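Thioredoxin (H-type,TRX-H) (Edwardsiella tarda, PDB 5ZF2) is a thioredoxin-like effector that inhibits ASK1-MAPK signalling in the infected host to promote pathogenesis, and has the fold of the thioredoxin family of oxidoreductases. Local coordinates at residues A[68-76]-A[85-93]; A[1-12]-A[51-61]. All blocks are in the same frame, centred on the assembly; numbering follows the deposited sequence.

Overall arrangement
Both interactions build the same mixed five-stranded sheet of the thioredoxin fold, from its two margins. Interaction 2 comes first along the chain and pairs the outermost strand 2-4 with strand 52-57, in parallel; interaction 1 follows and pairs strand 75-80 with the other outermost strand, 83-89, in antiparallel fashion. Strand 20-25 lies between the two pairs. The centres of the two interactions are about 15 Å apart, on opposite sides of the chain's centre. Helix 62-68 leads from one to the other, and at its C-terminal end Phe-68 supplies one link: Phe-68 CE1 packs 3.4 Å from Phe-10 CZ. Phe-58 CE2, 3.8 Å from Ser-71 O, supplies another. The two contacts thus meet in aromatic packing beside the sheet.

Interaction 1 (A[68-76]-A[85-93]); sequences FRVSQQSTL and VRRSIGETS. With SO4 (sulfate ion), chain B.
Thr-75 and Leu-76 run antiparallel to Ile-89 and Ser-88: Thr-75 and Ile-89 form a non-hydrogen-bonded pair, while Leu-76 and Ser-88 exchange two backbone bonds, Leu-76 N to Ser-88 O being 2.8 Å and almost straight at 171°. Just beyond the ladder, Gly-90 N donates to Ser-74 O at 3.0 Å. Water 1 also donates to Ser-74 O and joins it to Ser-88 OG and Glu-91 N.

Arg-87 carries the side-chain contact. A bend at chi3 (58°) turns its guanidinium back to the end of helix 62-68, where NH1 and NH2 both point end-on at Phe-68 O; the NH2 bond is 2.9 Å, and Phe-68 O lies in the guanidinium plane. NH1 adds a weak bond to Arg-69 O. Both carbonyls lie where helix 62-68 ends in a Schellman motif, Arg-69 having positive phi, so the arginine joins strand 83-89 to that helix end. The Arg-69 guanidinium stacks on one face of Arg-87, centres 4.0 Å apart and planes at 27°; Glu-84, in a salt bridge with Arg-87 NE, probably eases this pairing of like charges.

Ile-89 lies alongside Thr-75, its CG1 3.6 Å from Thr-75 OG1, while the Gln-72 side chain crosses Ile-89 at about a right angle, Gln-72 OE1 3.8 Å from Ile-89 CG2.

Strand 75-80 lies between edge strand 83-89 and strand 20-25, where Ser-74 and Thr-75 form a G1 bulge opposite Val-24. Leu-76 and Ser-88 face Phe-100 of helix 94-102, and Gln-73 touches Cys-29, just before helix 30-43, and Cys-32 within it, a CxxC pair consistent with the thioredoxin type.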
loop_
_atom_site.group_PDB
_atom_site.type_symbol
_atom_site.label_atom_id
_atom_site.label_comp_id
_atom_site.label_asym_id
_atom_site.label_seq_id
_atom_site.Cartn_x
_atom_site.Cartn_y
_atom_site.Cartn_z
ATOM N N PHE A 68 -0.499 -4.778 10.911
ATOM C CA PHE A 68 0.525 -4.703 9.882
ATOM C C PHE A 68 1.923 -4.466 10.440
ATOM O O PHE A 68 2.878 -4.447 9.660
ATOM C CB PHE A 68 0.161 -3.585 8.897
ATOM C CG PHE A 68 -1.115 -3.852 8.132
ATOM C CD1 PHE A 68 -1.279 -5.035 7.442
ATOM C CD2 PHE A 68 -2.161 -2.924 8.132
ATOM C CE1 PHE A 68 -2.444 -5.296 6.744
ATOM C CE2 PHE A 68 -3.331 -3.183 7.447
ATOM C CZ PHE A 68 -3.474 -4.370 6.749
ATOM N N ARG A 69 2.059 -4.296 11.759
ATOM C CA ARG A 69 3.347 -4.062 12.407
ATOM C C ARG A 69 3.990 -2.803 11.813
ATOM O O ARG A 69 5.121 -2.809 11.319
ATOM C CB ARG A 69 4.238 -5.312 12.282
ATOM C CG ARG A 69 5.683 -5.206 12.812
ATOM C CD ARG A 69 6.485 -6.517 12.635
ATOM N NE ARG A 69 7.054 -6.632 11.288
ATOM C CZ ARG A 69 8.081 -5.914 10.833
ATOM N NH1 ARG A 69 8.676 -5.005 11.595
ATOM N NH2 ARG A 69 8.526 -6.104 9.604
ATOM N N VAL A 70 3.218 -1.720 11.815
ATOM C CA VAL A 70 3.598 -0.459 11.187
ATOM C C VAL A 70 3.836 0.572 12.271
ATOM O O VAL A 70 2.958 0.807 13.109
ATOM C CB VAL A 70 2.517 0.036 10.211
ATOM C CG1 VAL A 70 2.822 1.471 9.746
ATOM C CG2 VAL A 70 2.424 -0.912 9.034
ATOM N N SER A 71 5.011 1.201 12.244
ATOM C CA SER A 71 5.325 2.253 13.195
ATOM C C SER A 71 5.575 3.604 12.545
ATOM O O SER A 71 5.736 4.588 13.270
ATOM C CB SER A 71 6.551 1.869 14.047
ATOM O OG SER A 71 7.700 1.637 13.238
ATOM N N GLN A 72 5.625 3.691 11.216
ATOM C CA GLN A 72 5.851 4.980 10.571
ATOM C C GLN A 72 4.896 5.159 9.399
ATOM O O GLN A 72 4.537 4.197 8.714
ATOM C CB GLN A 72 7.284 5.138 10.045
ATOM C CG GLN A 72 8.336 4.512 10.952
ATOM C CD GLN A 72 9.733 4.890 10.546
ATOM O OE1 GLN A 72 9.950 5.937 9.939
ATOM N NE2 GLN A 72 10.696 4.041 10.882
ATOM N N GLN A 73 4.523 6.411 9.165
ATOM C CA GLN A 73 3.858 6.769 7.926
ATOM C C GLN A 73 4.828 6.536 6.771
ATOM O O GLN A 73 6.038 6.392 6.967
ATOM C CB GLN A 73 3.409 8.227 7.979
ATOM C CG GLN A 73 4.583 9.172 8.282
ATOM C CD GLN A 73 4.167 10.490 8.928
ATOM O OE1 GLN A 73 4.755 11.541 8.655
ATOM N NE2 GLN A 73 3.156 10.436 9.793
ATOM N N SER A 74 4.285 6.496 5.559
ATOM C CA SER A 74 5.031 6.206 4.334
ATOM C C SER A 74 5.523 4.764 4.267
ATOM O O SER A 74 6.452 4.465 3.505
ATOM C CB SER A 74 6.203 7.183 4.123
ATOM O OG SER A 74 7.313 6.892 4.983
ATOM N N THR A 75 4.895 3.852 5.018
ATOM C CA THR A 75 5.189 2.423 4.915
ATOM C C THR A 75 4.319 1.822 3.818
ATOM O O THR A 75 3.112 2.106 3.752
ATOM C CB THR A 75 4.922 1.676 6.231
ATOM O OG1 THR A 75 5.692 2.245 7.295
ATOM C CG2 THR A 75 5.300 0.200 6.094
ATOM N N LEU A 76 4.934 1.013 2.949
ATOM C CA LEU A 76 4.228 0.253 1.914
ATOM C C LEU A 76 4.495 -1.221 2.162
ATOM O O LEU A 76 5.649 -1.613 2.413
ATOM C CB LEU A 76 4.710 0.614 0.499
ATOM C CG LEU A 76 4.660 2.081 0.077
ATOM C CD1 LEU A 76 5.382 2.291 -1.279
ATOM C CD2 LEU A 76 3.215 2.503 -0.011
ATOM N N VAL A 85 5.100 -10.134 1.007
ATOM C CA VAL A 85 6.261 -10.393 0.162
ATOM C C VAL A 85 7.407 -9.448 0.493
ATOM O O VAL A 85 8.563 -9.857 0.495
ATOM C CB VAL A 85 5.861 -10.285 -1.328
ATOM C CG1 VAL A 85 7.095 -10.239 -2.223
ATOM C CG2 VAL A 85 4.987 -11.466 -1.720
ATOM N N ARG A 86 7.113 -8.180 0.779
ATOM C CA ARG A 86 8.149 -7.202 1.091
ATOM C C ARG A 86 7.475 -5.941 1.593
ATOM O O ARG A 86 6.278 -5.717 1.364
ATOM C CB ARG A 86 9.024 -6.867 -0.138
ATOM C CG ARG A 86 8.198 -6.550 -1.387
ATOM C CD ARG A 86 9.099 -6.408 -2.611
ATOM N NE ARG A 86 8.327 -6.300 -3.837
ATOM C CZ ARG A 86 8.223 -7.258 -4.759
ATOM N NH1 ARG A 86 8.863 -8.416 -4.620
ATOM N NH2 ARG A 86 7.480 -7.038 -5.836
ATOM N N ARG A 87 8.266 -5.111 2.267
ATOM C CA ARG A 87 7.782 -3.831 2.752
ATOM C C ARG A 87 8.888 -2.802 2.545
ATOM O O ARG A 87 10.049 -3.140 2.270
ATOM C CB ARG A 87 7.333 -3.915 4.222
ATOM C CG ARG A 87 8.449 -4.221 5.237
ATOM C CD ARG A 87 7.908 -4.109 6.671
ATOM N NE ARG A 87 6.781 -5.019 6.897
ATOM C CZ ARG A 87 5.800 -4.784 7.764
ATOM N NH1 ARG A 87 5.820 -3.663 8.476
ATOM N NH2 ARG A 87 4.800 -5.657 7.910
ATOM N N SER A 88 8.504 -1.536 2.651
ATOM C CA SER A 88 9.363 -0.410 2.314
ATOM C C SER A 88 8.897 0.786 3.127
ATOM O O SER A 88 7.684 0.971 3.298
ATOM C CB SER A 88 9.273 -0.131 0.792
ATOM O OG SER A 88 9.846 1.128 0.462
ATOM N N ILE A 89 9.835 1.597 3.632
ATOM C CA ILE A 89 9.487 2.811 4.389
ATOM C C ILE A 89 10.186 4.022 3.768
ATOM O O ILE A 89 11.420 4.063 3.694
ATOM C CB ILE A 89 9.874 2.704 5.878
ATOM C CG1 ILE A 89 9.138 1.570 6.597
ATOM C CG2 ILE A 89 9.659 4.054 6.600
ATOM C CD1 ILE A 89 9.846 1.170 7.927
ATOM N N GLY A 90 9.412 5.020 3.364
ATOM C CA GLY A 90 9.975 6.298 2.981
ATOM C C GLY A 90 10.509 6.398 1.564
ATOM O O GLY A 90 11.053 7.448 1.201
ATOM N N GLU A 91 10.346 5.365 0.747
ATOM C CA GLU A 91 10.901 5.357 -0.603
ATOM C C GLU A 91 10.190 6.349 -1.512
ATOM O O GLU A 91 8.959 6.299 -1.643
ATOM C CB GLU A 91 10.776 3.956 -1.208
ATOM C CG GLU A 91 11.275 3.866 -2.641
ATOM C CD GLU A 91 12.764 4.177 -2.724
ATOM O OE1 GLU A 91 13.136 5.242 -3.285
ATOM O OE2 GLU A 91 13.553 3.348 -2.210
ATOM N N THR A 92 10.961 7.225 -2.190
ATOM C CA THR A 92 10.353 8.156 -3.143
ATOM C C THR A 92 10.985 8.127 -4.531
ATOM O O THR A 92 10.624 8.958 -5.373
ATOM C CB THR A 92 10.376 9.605 -2.624
ATOM O OG1 THR A 92 11.728 10.024 -2.422
ATOM C CG2 THR A 92 9.595 9.737 -1.311
ATOM N N SER A 93 11.902 7.204 -4.814
ATOM C CA SER A 93 12.403 7.099 -6.192
ATOM C C SER A 93 11.333 6.479 -7.083
ATOM O O SER A 93 10.865 5.366 -6.798
ATOM C CB SER A 93 13.687 6.266 -6.254
ATOM O OG SER A 93 13.872 5.749 -7.564
HETATM S S SO4 B . 14.511 7.656 -10.609
HETATM O O1 SO4 B . 13.142 7.192 -10.804
HETATM O O2 SO4 B . 14.755 8.839 -11.418
HETATM O O3 SO4 B . 14.720 8.025 -9.191
HETATM O O4 SO4 B . 15.440 6.593 -10.997
HETATM O O HOH W 1 8.120 3.155 1.249
#

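Interaction 2 (A[1-12]-A[51-61]); sequences SVEPYSDAAFTQ and LRVFKVNFDTQ
Ser-1 opens the parallel ladder, its N bonded to Leu-51 O and its O accepting from Val-53 N. Its OG, placed between backbone N and carbonyl carbon (chi1 63°), receives Arg-52 NE at 2.9 Å, near the guanidinium plane. Water 2 joins the same hydroxyl to Glu-3 OE1 and Val-53 O.

Val-2 pairs with Val-53, the two side chains side by side, and its CG1 packs on the end of Lys-55. Glu-3 continues the ladder through both backbone polar atoms: its N donates to Val-53 O and its O accepts from Lys-55 N at 2.9 Å. Its carboxylate forms a salt bridge with Arg-52, NH2 meeting OE1 on the syn side at 3.3 Å, while Glu-3 CD rests 3.3 Å from Phe-54 CE1.

Pro-4 pairs with Lys-55 in the parallel ladder, CA atoms 4.8 Å apart, and Tyr-5 N makes the last strand bond, to Lys-55 O. Tyr-5 O then accepts from Gln-61 NE2 at 2.9 Å, and Tyr-5 CB packs 3.7 Å from Val-56 CG2. The other end of the Gln-61 amide accepts from Asn-57 N, which fixes its orientation.

Ser-6 N-caps the helix, accepting from Ala-9 N. Ala-9 CB touches Phe-54 CE1, and Phe-10 approaches one face of the Phe-54 ring twice: CA sits 4.1 Å from the ring centroid in a CH-pi contact, and the ring edge completes a T-shaped pair with planes at 77°.

Strand 52-57 lies between edge strand 2-4 and strand 20-25, Phe-54 making backbone bonds with Leu-21 and Asp-23. Val-2 and Val-53 face Phe-43 of helix 30-43, whereas Phe-54 is covered by helix 7-15, whose Phe-10 also touches Val-22.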
loop_
_atom_site.group_PDB
_atom_site.type_symbol
_atom_site.label_atom_id
_atom_site.label_comp_id
_atom_site.label_asym_id
_atom_site.label_seq_id
_atom_site.Cartn_x
_atom_site.Cartn_y
_atom_site.Cartn_z
ATOM N N SER A 1 -7.258 -1.272 -8.284
ATOM C CA SER A 1 -8.195 -0.436 -7.534
ATOM C C SER A 1 -7.508 0.206 -6.327
ATOM O O SER A 1 -6.499 -0.289 -5.857
ATOM C CB SER A 1 -9.399 -1.257 -7.055
ATOM O OG SER A 1 -8.997 -2.275 -6.152
ATOM N N VAL A 2 -8.084 1.297 -5.827
ATOM C CA VAL A 2 -7.578 2.027 -4.664
ATOM C C VAL A 2 -8.747 2.349 -3.764
ATOM O O VAL A 2 -9.712 2.979 -4.207
ATOM C CB VAL A 2 -6.882 3.340 -5.056
ATOM C CG1 VAL A 2 -6.309 3.999 -3.788
ATOM C CG2 VAL A 2 -5.812 3.089 -6.119
ATOM N N GLU A 3 -8.667 1.973 -2.498
ATOM C CA GLU A 3 -9.801 2.227 -1.627
ATOM C C GLU A 3 -9.293 2.436 -0.212
ATOM O O GLU A 3 -8.156 2.054 0.104
ATOM C CB GLU A 3 -10.816 1.077 -1.700
ATOM C CG GLU A 3 -10.357 -0.242 -1.113
ATOM C CD GLU A 3 -11.143 -1.421 -1.730
ATOM O OE1 GLU A 3 -10.679 -2.022 -2.732
ATOM O OE2 GLU A 3 -12.251 -1.719 -1.235
ATOM N N PRO A 4 -10.073 3.087 0.651
ATOM C CA PRO A 4 -9.681 3.212 2.052
ATOM C C PRO A 4 -9.648 1.843 2.700
ATOM O O PRO A 4 -10.458 0.964 2.384
ATOM C CB PRO A 4 -10.791 4.079 2.674
ATOM C CG PRO A 4 -11.618 4.555 1.559
ATOM C CD PRO A 4 -11.418 3.640 0.395
ATOM N N TYR A 5 -8.716 1.674 3.627
ATOM C CA TYR A 5 -8.681 0.444 4.397
ATOM C C TYR A 5 -9.977 0.263 5.184
ATOM O O TYR A 5 -10.461 1.187 5.855
ATOM C CB TYR A 5 -7.497 0.418 5.369
ATOM C CG TYR A 5 -7.522 -0.841 6.193
ATOM C CD1 TYR A 5 -6.946 -2.021 5.718
ATOM C CD2 TYR A 5 -8.205 -0.876 7.407
ATOM C CE1 TYR A 5 -7.005 -3.186 6.465
ATOM C CE2 TYR A 5 -8.286 -2.015 8.136
ATOM C CZ TYR A 5 -7.678 -3.163 7.675
ATOM O OH TYR A 5 -7.777 -4.282 8.462
ATOM N N SER A 6 -10.521 -0.947 5.092
ATOM C CA SER A 6 -11.517 -1.464 6.014
ATOM C C SER A 6 -11.223 -2.937 6.191
ATOM O O SER A 6 -10.629 -3.569 5.310
ATOM C CB SER A 6 -12.953 -1.260 5.512
ATOM O OG SER A 6 -13.261 -2.143 4.446
ATOM N N ASP A 7 -11.572 -3.453 7.374
ATOM C CA ASP A 7 -11.393 -4.870 7.673
ATOM C C ASP A 7 -12.007 -5.741 6.587
ATOM O O ASP A 7 -11.343 -6.629 6.044
ATOM C CB ASP A 7 -12.021 -5.216 9.027
ATOM C CG ASP A 7 -11.346 -4.507 10.194
ATOM O OD1 ASP A 7 -10.184 -4.081 10.026
ATOM O OD2 ASP A 7 -11.982 -4.390 11.278
ATOM N N ALA A 8 -13.273 -5.481 6.234
ATOM C CA ALA A 8 -13.978 -6.392 5.339
ATOM C C ALA A 8 -13.407 -6.346 3.925
ATOM O O ALA A 8 -13.258 -7.388 3.276
ATOM C CB ALA A 8 -15.472 -6.074 5.322
ATOM N N ALA A 9 -13.100 -5.154 3.408
ATOM C CA ALA A 9 -12.561 -5.124 2.053
ATOM C C ALA A 9 -11.156 -5.728 1.997
ATOM O O ALA A 9 -10.796 -6.373 1.007
ATOM C CB ALA A 9 -12.572 -3.694 1.509
ATOM N N PHE A 10 -10.344 -5.522 3.031
ATOM C CA PHE A 10 -8.993 -6.091 3.030
ATOM C C PHE A 10 -9.038 -7.614 3.079
ATOM O O PHE A 10 -8.338 -8.295 2.311
ATOM C CB PHE A 10 -8.182 -5.545 4.206
ATOM C CG PHE A 10 -6.800 -6.127 4.315
ATOM C CD1 PHE A 10 -5.773 -5.685 3.491
ATOM C CD2 PHE A 10 -6.526 -7.116 5.244
ATOM C CE1 PHE A 10 -4.481 -6.232 3.612
ATOM C CE2 PHE A 10 -5.246 -7.675 5.359
ATOM C CZ PHE A 10 -4.230 -7.225 4.548
ATOM N N THR A 11 -9.851 -8.176 3.980
ATOM C CA THR A 11 -9.895 -9.627 4.098
ATOM C C THR A 11 -10.418 -10.255 2.812
ATOM O O THR A 11 -9.918 -11.302 2.373
ATOM C CB THR A 11 -10.754 -10.063 5.299
ATOM O OG1 THR A 11 -12.123 -9.777 5.048
ATOM C CG2 THR A 11 -10.337 -9.354 6.584
ATOM N N GLN A 12 -11.388 -9.605 2.161
ATOM C CA GLN A 12 -11.895 -10.151 0.908
ATOM C C GLN A 12 -10.836 -10.064 -0.188
ATOM O O GLN A 12 -10.675 -11.005 -0.975
ATOM C CB GLN A 12 -13.178 -9.432 0.502
ATOM C CG GLN A 12 -13.730 -9.864 -0.834
ATOM C CD GLN A 12 -14.072 -8.682 -1.716
ATOM O OE1 GLN A 12 -15.140 -8.092 -1.572
ATOM N NE2 GLN A 12 -13.151 -8.299 -2.608
ATOM N N LEU A 51 -3.856 -5.296 -8.989
ATOM C CA LEU A 51 -3.421 -4.884 -7.664
ATOM C C LEU A 51 -4.575 -4.213 -6.928
ATOM O O LEU A 51 -5.299 -3.398 -7.498
ATOM C CB LEU A 51 -2.230 -3.932 -7.780
ATOM C CG LEU A 51 -1.648 -3.415 -6.474
ATOM C CD1 LEU A 51 -1.040 -4.545 -5.738
ATOM C CD2 LEU A 51 -0.566 -2.344 -6.780
ATOM N N ARG A 52 -4.767 -4.580 -5.672
ATOM C CA ARG A 52 -5.786 -3.988 -4.820
ATOM C C ARG A 52 -5.053 -3.169 -3.757
ATOM O O ARG A 52 -4.392 -3.737 -2.883
ATOM C CB ARG A 52 -6.652 -5.067 -4.178
ATOM C CG ARG A 52 -7.201 -6.093 -5.135
ATOM C CD ARG A 52 -8.326 -5.509 -5.960
ATOM N NE ARG A 52 -9.400 -4.970 -5.127
ATOM C CZ ARG A 52 -10.322 -5.702 -4.497
ATOM N NH1 ARG A 52 -10.315 -7.035 -4.589
ATOM N NH2 ARG A 52 -11.253 -5.096 -3.763
ATOM N N VAL A 53 -5.183 -1.850 -3.824
ATOM C CA VAL A 53 -4.471 -0.925 -2.935
ATOM C C VAL A 53 -5.408 -0.497 -1.823
ATOM O O VAL A 53 -6.556 -0.113 -2.091
ATOM C CB VAL A 53 -3.966 0.301 -3.710
ATOM C CG1 VAL A 53 -3.221 1.282 -2.761
ATOM C CG2 VAL A 53 -3.116 -0.142 -4.891
ATOM N N PHE A 54 -4.934 -0.563 -0.569
ATOM C CA PHE A 54 -5.692 -0.057 0.567
ATOM C C PHE A 54 -4.913 1.051 1.262
ATOM O O PHE A 54 -3.765 0.847 1.669
ATOM C CB PHE A 54 -6.025 -1.173 1.558
ATOM C CG PHE A 54 -6.906 -2.212 0.969
ATOM C CD1 PHE A 54 -8.291 -2.046 0.990
ATOM C CD2 PHE A 54 -6.362 -3.332 0.371
ATOM C CE1 PHE A 54 -9.117 -2.988 0.427
ATOM C CE2 PHE A 54 -7.190 -4.281 -0.222
ATOM C CZ PHE A 54 -8.566 -4.095 -0.193
ATOM N N LYS A 55 -5.543 2.214 1.397
ATOM C CA LYS A 55 -4.932 3.352 2.066
ATOM C C LYS A 55 -5.288 3.299 3.546
ATOM O O LYS A 55 -6.469 3.388 3.916
ATOM C CB LYS A 55 -5.393 4.664 1.433
ATOM C CG LYS A 55 -5.039 4.811 -0.064
ATOM C CD LYS A 55 -3.655 5.430 -0.286
ATOM C CE LYS A 55 -3.399 5.719 -1.776
ATOM N NZ LYS A 55 -4.262 6.814 -2.336
ATOM N N VAL A 56 -4.264 3.145 4.381
ATOM C CA VAL A 56 -4.396 3.095 5.829
ATOM C C VAL A 56 -3.990 4.452 6.377
ATOM O O VAL A 56 -2.855 4.900 6.169
ATOM C CB VAL A 56 -3.521 1.978 6.431
ATOM C CG1 VAL A 56 -3.691 1.922 7.963
ATOM C CG2 VAL A 56 -3.877 0.625 5.812
ATOM N N ASN A 57 -4.924 5.122 7.051
ATOM C CA ASN A 57 -4.638 6.424 7.630
ATOM C C ASN A 57 -3.911 6.204 8.956
ATOM O O ASN A 57 -4.496 5.719 9.932
ATOM C CB ASN A 57 -5.921 7.232 7.799
ATOM C CG ASN A 57 -5.662 8.650 8.301
ATOM O OD1 ASN A 57 -4.754 8.894 9.098
ATOM N ND2 ASN A 57 -6.459 9.601 7.808
ATOM N N PHE A 58 -2.628 6.561 8.987
ATOM C CA PHE A 58 -1.834 6.389 10.203
ATOM C C PHE A 58 -2.501 7.023 11.429
ATOM O O PHE A 58 -2.414 6.490 12.544
ATOM C CB PHE A 58 -0.441 6.970 9.971
ATOM C CG PHE A 58 0.480 6.807 11.145
ATOM C CD1 PHE A 58 0.516 7.768 12.151
ATOM C CD2 PHE A 58 1.314 5.700 11.237
ATOM C CE1 PHE A 58 1.359 7.630 13.245
ATOM C CE2 PHE A 58 2.172 5.552 12.337
ATOM C CZ PHE A 58 2.189 6.521 13.330
ATOM N N ASP A 59 -3.178 8.150 11.251
ATOM C CA ASP A 59 -3.736 8.838 12.409
ATOM C C ASP A 59 -5.005 8.180 12.953
ATOM O O ASP A 59 -5.238 8.238 14.165
ATOM C CB ASP A 59 -4.021 10.306 12.079
ATOM C CG ASP A 59 -2.751 11.116 11.864
ATOM O OD1 ASP A 59 -1.707 10.779 12.460
ATOM O OD2 ASP A 59 -2.799 12.112 11.111
ATOM N N THR A 60 -5.833 7.548 12.113
ATOM C CA THR A 60 -7.171 7.166 12.549
ATOM C C THR A 60 -7.450 5.668 12.595
ATOM O O THR A 60 -8.512 5.278 13.096
ATOM C CB THR A 60 -8.224 7.827 11.649
ATOM O OG1 THR A 60 -8.095 7.311 10.320
ATOM C CG2 THR A 60 -8.031 9.341 11.603
ATOM N N GLN A 61 -6.558 4.815 12.103
ATOM C CA GLN A 61 -6.816 3.379 12.033
ATOM C C GLN A 61 -5.724 2.631 12.796
ATOM O O GLN A 61 -4.923 1.902 12.210
ATOM C CB GLN A 61 -6.931 2.940 10.545
ATOM C CG GLN A 61 -7.975 3.801 9.787
ATOM C CD GLN A 61 -8.209 3.345 8.341
ATOM O OE1 GLN A 61 -7.505 3.783 7.432
ATOM N NE2 GLN A 61 -9.233 2.500 8.123
HETATM O O HOH W 2 -8.256 -1.622 -3.749
HETATM O O HOH W 3 -11.823 -6.321 -1.646
#